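DNA topoisomerase 2-associated protein PAT1 (Saccharomyces cerevisiae, PDB 5LMG) activates mRNA decapping and represses translation in yeast, its C-terminal domain binding a short motif of the Dcp2 decapping enzyme directly. Local coordinates at residues A[275-286]-A[348-356]. The protein carries 2 engineered substitutions. Sequence-based numbering, arbitrary orientation.
Sequences AYIWAFLASLAA and DLNLFLNVM. Engineered in segment 275-286: Ala279 (natural residue Gln), Ala286 (natural residue Leu).
A parallel helix pair in the C-terminal part of an alpha-helical solenoid brings Trp278, Ala282 and Ala285 of helix 275-286 against Phe352 and Val355, at the end of helix 329-355. The local axes are 8.0 Å apart and run 5° from parallel, and the small Ala282 lets the backbones close in, its CA 4.1 Å from CA of Phe352. Phe352 is a knob in the hole made by Trp278, Leu281, Ala282 and Ala285. Its CG, anti to the backbone N (chi1 168°), swings the ring along the flank of helix 275-286, where Leu281 CB lies off-centre over it and Leu281 O meets its edge 3.5 Å from CD1. The Trp278 indole borders the same knob, its CZ3 3.6 Å from Phe352 CD2; the ring planes meet obliquely, at 41°. Leu349 CD1 sits over one face of the indole's six-membered ring in a CH-pi contact. Parallel packing of alternate helices is consistent with the alpha-alpha superhelix of the TPR-related superfamily to which the PAT1 family belongs. Helix 290-322, between the two in sequence, packs on both, Thr307 against Trp278 and Ile308 against Leu349, while Phe254 meets Trp278 edge-to-face. No hydrogen bond joins the two segments. At the N-terminal end the Asp348 carboxylate rests on Ala275, OD2 3.4 Å from CB, and forms a salt bridge with Lys344 one turn earlier. Along the more exposed border Leu351 CD2 lies 3.8 Å from CA of Ala279, an engineered residue. Val355 CG1 rests on the backbone at Ala282 O and the N of the engineered Ala286, 3.4 Å away, and touches Ala285 CB. Met356 packs through CG on Ala285 and on an apolar side chain of the bound Dcp2 peptide.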
loop_
_atom_site.group_PDB
_atom_site.type_symbol
_atom_site.label_atom_id
_atom_site.label_comp_id
_atom_site.label_asym_id
_atom_site.label_seq_id
_atom_site.Cartn_x
_atom_site.Cartn_y
_atom_site.Cartn_z
ATOM N N ALA A 275 -5.666 2.899 -8.440
ATOM C CA ALA A 275 -4.977 1.701 -8.947
ATOM C C ALA A 275 -4.502 0.783 -7.822
ATOM O O ALA A 275 -4.677 -0.432 -7.928
ATOM C CB ALA A 275 -3.810 2.081 -9.846
ATOM N N TYR A 276 -3.962 1.367 -6.723
ATOM C CA TYR A 276 -3.500 0.630 -5.537
ATOM C C TYR A 276 -4.666 -0.128 -4.831
ATOM O O TYR A 276 -4.410 -1.130 -4.165
ATOM C CB TYR A 276 -2.782 1.575 -4.546
ATOM C CG TYR A 276 -3.707 2.501 -3.785
ATOM C CD1 TYR A 276 -4.256 3.625 -4.396
ATOM C CD2 TYR A 276 -4.027 2.258 -2.450
ATOM C CE1 TYR A 276 -5.131 4.467 -3.711
ATOM C CE2 TYR A 276 -4.898 3.098 -1.752
ATOM C CZ TYR A 276 -5.435 4.210 -2.385
ATOM O OH TYR A 276 -6.294 5.052 -1.728
ATOM N N ILE A 277 -5.919 0.371 -4.949
ATOM C CA ILE A 277 -7.091 -0.287 -4.342
ATOM C C ILE A 277 -7.411 -1.553 -5.131
ATOM O O ILE A 277 -7.607 -2.612 -4.532
ATOM C CB ILE A 277 -8.330 0.652 -4.208
ATOM C CG1 ILE A 277 -8.009 1.891 -3.340
ATOM C CG2 ILE A 277 -9.533 -0.125 -3.650
ATOM C CD1 ILE A 277 -9.068 3.013 -3.335
ATOM N N TRP A 278 -7.471 -1.428 -6.482
ATOM C CA TRP A 278 -7.750 -2.567 -7.364
ATOM C C TRP A 278 -6.608 -3.581 -7.339
ATOM O O TRP A 278 -6.876 -4.764 -7.504
ATOM C CB TRP A 278 -8.104 -2.109 -8.794
ATOM C CG TRP A 278 -9.335 -1.247 -8.847
ATOM C CD1 TRP A 278 -9.375 0.112 -8.993
ATOM C CD2 TRP A 278 -10.693 -1.669 -8.625
ATOM N NE1 TRP A 278 -10.674 0.559 -8.910
ATOM C CE2 TRP A 278 -11.504 -0.511 -8.664
ATOM C CE3 TRP A 278 -11.306 -2.917 -8.397
ATOM C CZ2 TRP A 278 -12.900 -0.567 -8.517
ATOM C CZ3 TRP A 278 -12.684 -2.968 -8.219
ATOM C CH2 TRP A 278 -13.466 -1.805 -8.277
ATOM N N ALA A 279 -5.349 -3.127 -7.088
ATOM C CA ALA A 279 -4.174 -4.010 -6.966
ATOM C C ALA A 279 -4.305 -4.844 -5.684
ATOM O O ALA A 279 -4.061 -6.052 -5.712
ATOM C CB ALA A 279 -2.884 -3.204 -6.966
ATOM N N PHE A 280 -4.752 -4.216 -4.583
ATOM C CA PHE A 280 -5.017 -4.921 -3.334
ATOM C C PHE A 280 -6.121 -5.978 -3.536
ATOM O O PHE A 280 -5.935 -7.121 -3.119
ATOM C CB PHE A 280 -5.416 -3.953 -2.199
ATOM C CG PHE A 280 -6.014 -4.660 -0.996
ATOM C CD1 PHE A 280 -5.199 -5.309 -0.069
ATOM C CD2 PHE A 280 -7.393 -4.699 -0.806
ATOM C CE1 PHE A 280 -5.750 -5.977 1.031
ATOM C CE2 PHE A 280 -7.946 -5.388 0.279
ATOM C CZ PHE A 280 -7.120 -6.014 1.202
ATOM N N LEU A 281 -7.257 -5.585 -4.178
ATOM C CA LEU A 281 -8.404 -6.471 -4.417
ATOM C C LEU A 281 -8.024 -7.648 -5.303
ATOM O O LEU A 281 -8.533 -8.733 -5.090
ATOM C CB LEU A 281 -9.601 -5.709 -5.011
ATOM C CG LEU A 281 -10.360 -4.756 -4.083
ATOM C CD1 LEU A 281 -11.331 -3.890 -4.873
ATOM C CD2 LEU A 281 -11.128 -5.523 -2.983
ATOM N N ALA A 282 -7.115 -7.425 -6.286
ATOM C CA ALA A 282 -6.620 -8.451 -7.200
ATOM C C ALA A 282 -5.789 -9.469 -6.410
ATOM O O ALA A 282 -5.998 -10.670 -6.577
ATOM C CB ALA A 282 -5.783 -7.821 -8.307
ATOM N N SER A 283 -4.906 -9.001 -5.500
ATOM C CA SER A 283 -4.089 -9.921 -4.694
ATOM C C SER A 283 -4.930 -10.690 -3.670
ATOM O O SER A 283 -4.685 -11.886 -3.463
ATOM C CB SER A 283 -2.913 -9.205 -4.039
ATOM O OG SER A 283 -3.355 -8.350 -2.999
ATOM N N LEU A 284 -5.958 -10.033 -3.082
ATOM C CA LEU A 284 -6.875 -10.663 -2.115
ATOM C C LEU A 284 -7.679 -11.770 -2.816
ATOM O O LEU A 284 -7.709 -12.899 -2.317
ATOM C CB LEU A 284 -7.799 -9.602 -1.463
ATOM C CG LEU A 284 -8.717 -10.049 -0.296
ATOM C CD1 LEU A 284 -7.927 -10.397 0.981
ATOM C CD2 LEU A 284 -9.768 -8.989 -0.008
ATOM N N ALA A 285 -8.238 -11.475 -4.011
ATOM C CA ALA A 285 -9.011 -12.427 -4.815
ATOM C C ALA A 285 -8.192 -13.639 -5.304
ATOM O O ALA A 285 -8.694 -14.768 -5.249
ATOM C CB ALA A 285 -9.658 -11.716 -5.991
ATOM N N ALA A 286 -6.947 -13.392 -5.781
ATOM C CA ALA A 286 -6.000 -14.380 -6.322
ATOM C C ALA A 286 -5.619 -15.470 -5.337
ATOM O O ALA A 286 -5.453 -16.608 -5.762
ATOM C CB ALA A 286 -4.747 -13.690 -6.862
ATOM N N ASP A 348 -7.061 -0.945 -14.618
ATOM C CA ASP A 348 -7.089 -1.099 -13.157
ATOM C C ASP A 348 -8.180 -2.081 -12.731
ATOM O O ASP A 348 -7.921 -2.973 -11.924
ATOM C CB ASP A 348 -7.246 0.255 -12.439
ATOM C CG ASP A 348 -6.062 1.201 -12.591
ATOM O OD1 ASP A 348 -4.998 0.757 -13.101
ATOM O OD2 ASP A 348 -6.198 2.385 -12.214
ATOM N N LEU A 349 -9.372 -1.957 -13.328
ATOM C CA LEU A 349 -10.485 -2.855 -13.058
ATOM C C LEU A 349 -10.187 -4.284 -13.583
ATOM O O LEU A 349 -10.423 -5.243 -12.851
ATOM C CB LEU A 349 -11.800 -2.286 -13.627
ATOM C CG LEU A 349 -13.069 -3.154 -13.514
ATOM C CD1 LEU A 349 -13.406 -3.504 -12.056
ATOM C CD2 LEU A 349 -14.249 -2.468 -14.188
ATOM N N ASN A 350 -9.628 -4.416 -14.804
ATOM C CA ASN A 350 -9.292 -5.732 -15.366
ATOM C C ASN A 350 -8.185 -6.460 -14.596
ATOM O O ASN A 350 -8.174 -7.682 -14.604
ATOM C CB ASN A 350 -8.985 -5.662 -16.863
ATOM C CG ASN A 350 -10.248 -5.651 -17.675
ATOM O OD1 ASN A 350 -11.165 -6.445 -17.448
ATOM N ND2 ASN A 350 -10.338 -4.744 -18.632
ATOM N N LEU A 351 -7.309 -5.731 -13.878
ATOM C CA LEU A 351 -6.290 -6.337 -13.010
ATOM C C LEU A 351 -7.007 -7.222 -11.962
ATOM O O LEU A 351 -6.620 -8.371 -11.748
ATOM C CB LEU A 351 -5.438 -5.240 -12.312
ATOM C CG LEU A 351 -4.390 -5.688 -11.258
ATOM C CD1 LEU A 351 -3.356 -6.656 -11.853
ATOM C CD2 LEU A 351 -3.668 -4.488 -10.669
ATOM N N PHE A 352 -8.103 -6.690 -11.381
ATOM C CA PHE A 352 -8.923 -7.373 -10.388
ATOM C C PHE A 352 -9.788 -8.465 -11.015
ATOM O O PHE A 352 -9.751 -9.590 -10.537
ATOM C CB PHE A 352 -9.779 -6.361 -9.602
ATOM C CG PHE A 352 -10.876 -6.940 -8.730
ATOM C CD1 PHE A 352 -10.582 -7.866 -7.731
ATOM C CD2 PHE A 352 -12.194 -6.520 -8.873
ATOM C CE1 PHE A 352 -11.593 -8.374 -6.903
ATOM C CE2 PHE A 352 -13.205 -7.040 -8.051
ATOM C CZ PHE A 352 -12.894 -7.951 -7.067
ATOM N N LEU A 353 -10.552 -8.133 -12.081
ATOM C CA LEU A 353 -11.488 -9.048 -12.738
ATOM C C LEU A 353 -10.842 -10.290 -13.348
ATOM O O LEU A 353 -11.364 -11.390 -13.135
ATOM C CB LEU A 353 -12.352 -8.327 -13.795
ATOM C CG LEU A 353 -13.371 -7.294 -13.306
ATOM C CD1 LEU A 353 -14.052 -6.620 -14.501
ATOM C CD2 LEU A 353 -14.426 -7.931 -12.387
ATOM N N ASN A 354 -9.727 -10.116 -14.116
ATOM C CA ASN A 354 -9.002 -11.213 -14.789
ATOM C C ASN A 354 -8.562 -12.320 -13.852
ATOM O O ASN A 354 -8.622 -13.488 -14.220
ATOM C CB ASN A 354 -7.820 -10.715 -15.614
ATOM C CG ASN A 354 -8.168 -9.763 -16.747
ATOM O OD1 ASN A 354 -9.326 -9.569 -17.154
ATOM N ND2 ASN A 354 -7.154 -9.152 -17.287
ATOM N N VAL A 355 -8.149 -11.946 -12.638
ATOM C CA VAL A 355 -7.718 -12.835 -11.557
ATOM C C VAL A 355 -8.837 -13.870 -11.216
ATOM O O VAL A 355 -8.548 -15.031 -10.912
ATOM C CB VAL A 355 -7.262 -11.940 -10.372
ATOM C CG1 VAL A 355 -7.627 -12.522 -9.020
ATOM C CG2 VAL A 355 -5.770 -11.618 -10.466
ATOM N N MET A 356 -10.100 -13.457 -11.364
ATOM C CA MET A 356 -11.266 -14.304 -11.136
ATOM C C MET A 356 -11.839 -14.889 -12.442
ATOM O O MET A 356 -12.938 -15.441 -12.438
ATOM C CB MET A 356 -12.335 -13.515 -10.387
ATOM C CG MET A 356 -11.932 -13.134 -8.973
ATOM S SD MET A 356 -13.085 -11.967 -8.233
ATOM C CE MET A 356 -13.083 -10.635 -9.496
#